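Local structure of NADPH-dependent aldehyde reductase YqhD (Escherichia coli, 4QGS) at residues A[44-49]-A[106-111]. The protein reduces a broad range of short-chain aldehydes, including butanal, propanal and toxic acrolein, to alcohols with NADPH, using one zinc ion per subunit. Residues are numbered along the deposited sequence; the frame is centred on the assembly and turned at random.
Sequences LITYGG and GSVLDG
Val108, in the first turn of helix 106-119, sets both its methyl groups against the backbone of Thr46, Tyr47 and Gly48, where the chain leaves strand 42-46 for the loop with Gly48 and Gly49. The branches divide the work. CG1 lies 3.6 Å from Thr46 O and 3.8 Å from Tyr47 CA, while CG2 meets the next peptide, 3.5 Å from Gly48 N. With CG1 opposite the backbone N (chi1 175°) and CG2 opposite the carbonyl carbon, the two methyls spread along the chain and reach successive residues. No hydrogen bond joins the segments; the contact is van der Waals throughout. Gly48 suits the site, because a CB there would point at the helix and stand 3.4 Å from Val108 CG2, a tight fit. Thr46 also faces the helix, its OG1 3.8 Å from Val108 CG1 as the two side chains pass one another, pointing opposite ways. Replacing Val108 by an alanine removes both methyls and would probably leave gaps beside Thr46 O and the Gly48 peptide. Buried Thr46 OG1 is hydrogen-bonded to Thr112 OG1, one turn on in the same helix as Val108, and Thr112 OG1 also bonds Val108 O, tying strand to helix just outside the segments. The Tyr47 side chain leaves its CA away from the helix and touches Leu58 and Glu72, while Ala102 of the neighbouring strand 99-104 touches both Thr46 and Val108. The contact thus joins the loop after one strand to the first turn of the helix after its neighbour, in a Rossmann-like alpha/beta domain. Gly49, Gly106, Ser107 and Asp110 are NADP(+)-binding residues, so these glycine-rich turns form part of the cofactor cleft of an iron-containing alcohol dehydrogenase, here without its cofactor.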
ATOM      1  N   LEU A  44     -14.981   7.608  17.895  1.00 25.47           N
ATOM      2  CA  LEU A  44     -15.104   8.397  16.674  1.00 24.19           C
ATOM      3  C   LEU A  44     -14.845   7.512  15.457  1.00 22.28           C
ATOM      4  O   LEU A  44     -13.740   6.984  15.280  1.00 22.06           O
ATOM      5  CB  LEU A  44     -14.135   9.588  16.673  1.00 27.43           C
ATOM      6  CG  LEU A  44     -14.222  10.461  15.414  1.00 26.92           C
ATOM      7  CD1 LEU A  44     -15.563  11.161  15.318  1.00 29.80           C
ATOM      8  CD2 LEU A  44     -13.079  11.474  15.369  1.00 28.93           C
ATOM      9  N   ILE A  45     -15.875   7.349  14.639  1.00 22.77           N
ATOM     10  CA  ILE A  45     -15.780   6.654  13.362  1.00 21.01           C
ATOM     11  C   ILE A  45     -15.343   7.636  12.277  1.00 23.46           C
ATOM     12  O   ILE A  45     -16.003   8.639  12.050  1.00 27.84           O
ATOM     13  CB  ILE A  45     -17.124   6.040  12.960  1.00 19.76           C
ATOM     14  CG1 ILE A  45     -17.570   5.007  13.989  1.00 23.59           C
ATOM     15  CG2 ILE A  45     -17.048   5.438  11.545  1.00 22.37           C
ATOM     16  CD1 ILE A  45     -18.873   4.320  13.596  1.00 24.98           C
ATOM     17  N   THR A  46     -14.225   7.346  11.622  1.00 25.19           N
ATOM     18  CA  THR A  46     -13.728   8.214  10.560  1.00 20.76           C
ATOM     19  C   THR A  46     -13.913   7.553   9.200  1.00 26.07           C
ATOM     20  O   THR A  46     -13.809   6.336   9.073  1.00 24.06           O
ATOM     21  CB  THR A  46     -12.249   8.549  10.766  1.00 24.83           C
ATOM     22  OG1 THR A  46     -11.496   7.335  10.769  1.00 22.85           O
ATOM     23  CG2 THR A  46     -12.036   9.267  12.091  1.00 25.24           C
ATOM     24  N   TYR A  47     -14.197   8.349   8.175  1.00 26.12           N
ATOM     25  CA  TYR A  47     -14.277   7.793   6.830  1.00 25.43           C
ATOM     26  C   TYR A  47     -13.966   8.836   5.763  1.00 29.14           C
ATOM     27  O   TYR A  47     -13.690   9.998   6.073  1.00 30.95           O
ATOM     28  CB  TYR A  47     -15.647   7.175   6.573  1.00 19.10           C
ATOM     29  CG  TYR A  47     -16.823   8.099   6.803  1.00 26.61           C
ATOM     30  CD1 TYR A  47     -17.316   8.899   5.778  1.00 33.65           C
ATOM     31  CD2 TYR A  47     -17.455   8.155   8.038  1.00 35.00           C
ATOM     32  CE1 TYR A  47     -18.400   9.738   5.987  1.00 36.63           C
ATOM     33  CE2 TYR A  47     -18.534   8.987   8.253  1.00 39.22           C
ATOM     34  CZ  TYR A  47     -19.002   9.776   7.227  1.00 42.65           C
ATOM     35  OH  TYR A  47     -20.078  10.607   7.444  1.00 57.28           O
ATOM     36  N   GLY A  48     -14.011   8.400   4.510  1.00 28.64           N
ATOM     37  CA  GLY A  48     -13.528   9.203   3.405  1.00 31.87           C
ATOM     38  C   GLY A  48     -14.621   9.967   2.691  1.00 28.63           C
ATOM     39  O   GLY A  48     -15.300  10.799   3.292  1.00 30.28           O
ATOM     40  N   GLY A  49     -14.790   9.663   1.407  1.00 30.84           N
ATOM     41  CA  GLY A  49     -15.679  10.414   0.540  1.00 33.60           C
ATOM     42  C   GLY A  49     -17.157  10.081   0.620  1.00 43.02           C
ATOM     43  O   GLY A  49     -17.971  10.783   0.021  1.00 42.20           O
ATOM     44  N   GLY A 106      -6.704   2.824   2.659  1.00 30.50           N
ATOM     45  CA  GLY A 106      -5.441   3.271   3.226  1.00 34.51           C
ATOM     46  C   GLY A 106      -5.372   4.750   3.547  1.00 35.96           C
ATOM     47  O   GLY A 106      -4.674   5.169   4.474  1.00 34.24           O
ATOM     48  N   SER A 107      -6.082   5.548   2.762  1.00 27.19           N
ATOM     49  CA  SER A 107      -6.155   6.986   2.993  1.00 27.80           C
ATOM     50  C   SER A 107      -6.840   7.304   4.323  1.00 35.79           C
ATOM     51  O   SER A 107      -6.363   8.134   5.099  1.00 33.86           O
ATOM     52  CB  SER A 107      -6.899   7.663   1.844  1.00 40.16           C
ATOM     53  OG  SER A 107      -6.949   9.066   2.028  1.00 53.80           O
ATOM     54  N   VAL A 108      -7.961   6.641   4.584  1.00 30.79           N
ATOM     55  CA  VAL A 108      -8.687   6.856   5.832  1.00 31.69           C
ATOM     56  C   VAL A 108      -7.854   6.346   6.993  1.00 27.78           C
ATOM     57  O   VAL A 108      -7.753   6.993   8.037  1.00 26.93           O
ATOM     58  CB  VAL A 108     -10.070   6.156   5.817  1.00 30.02           C
ATOM     59  CG1 VAL A 108     -10.771   6.295   7.174  1.00 25.48           C
ATOM     60  CG2 VAL A 108     -10.942   6.727   4.711  1.00 28.67           C
ATOM     61  N   LEU A 109      -7.246   5.183   6.794  1.00 25.52           N
ATOM     62  CA  LEU A 109      -6.398   4.582   7.815  1.00 27.69           C
ATOM     63  C   LEU A 109      -5.237   5.498   8.169  1.00 31.47           C
ATOM     64  O   LEU A 109      -4.999   5.780   9.342  1.00 28.25           O
ATOM     65  CB  LEU A 109      -5.876   3.228   7.342  1.00 27.44           C
ATOM     66  CG  LEU A 109      -4.909   2.523   8.290  1.00 28.27           C
ATOM     67  CD1 LEU A 109      -5.590   2.221   9.619  1.00 28.98           C
ATOM     68  CD2 LEU A 109      -4.383   1.255   7.649  1.00 31.60           C
ATOM     69  N   ASP A 110      -4.529   5.982   7.152  1.00 34.88           N
ATOM     70  CA  ASP A 110      -3.343   6.805   7.371  1.00 32.96           C
ATOM     71  C   ASP A 110      -3.674   8.098   8.113  1.00 26.38           C
ATOM     72  O   ASP A 110      -2.986   8.478   9.062  1.00 29.76           O
ATOM     73  CB  ASP A 110      -2.662   7.123   6.038  1.00 32.56           C
ATOM     74  CG  ASP A 110      -1.913   5.935   5.474  1.00 43.54           C
ATOM     75  OD1 ASP A 110      -1.800   4.913   6.188  1.00 41.00           O
ATOM     76  OD2 ASP A 110      -1.421   6.027   4.330  1.00 47.17           O
ATOM     77  N   GLY A 111      -4.735   8.765   7.682  1.00 23.43           N
ATOM     78  CA  GLY A 111      -5.153   9.995   8.315  1.00 26.53           C
ATOM     79  C   GLY A 111      -5.570   9.749   9.750  1.00 30.74           C
ATOM     80  O   GLY A 111      -5.339  10.569  10.632  1.00 28.42           O
TER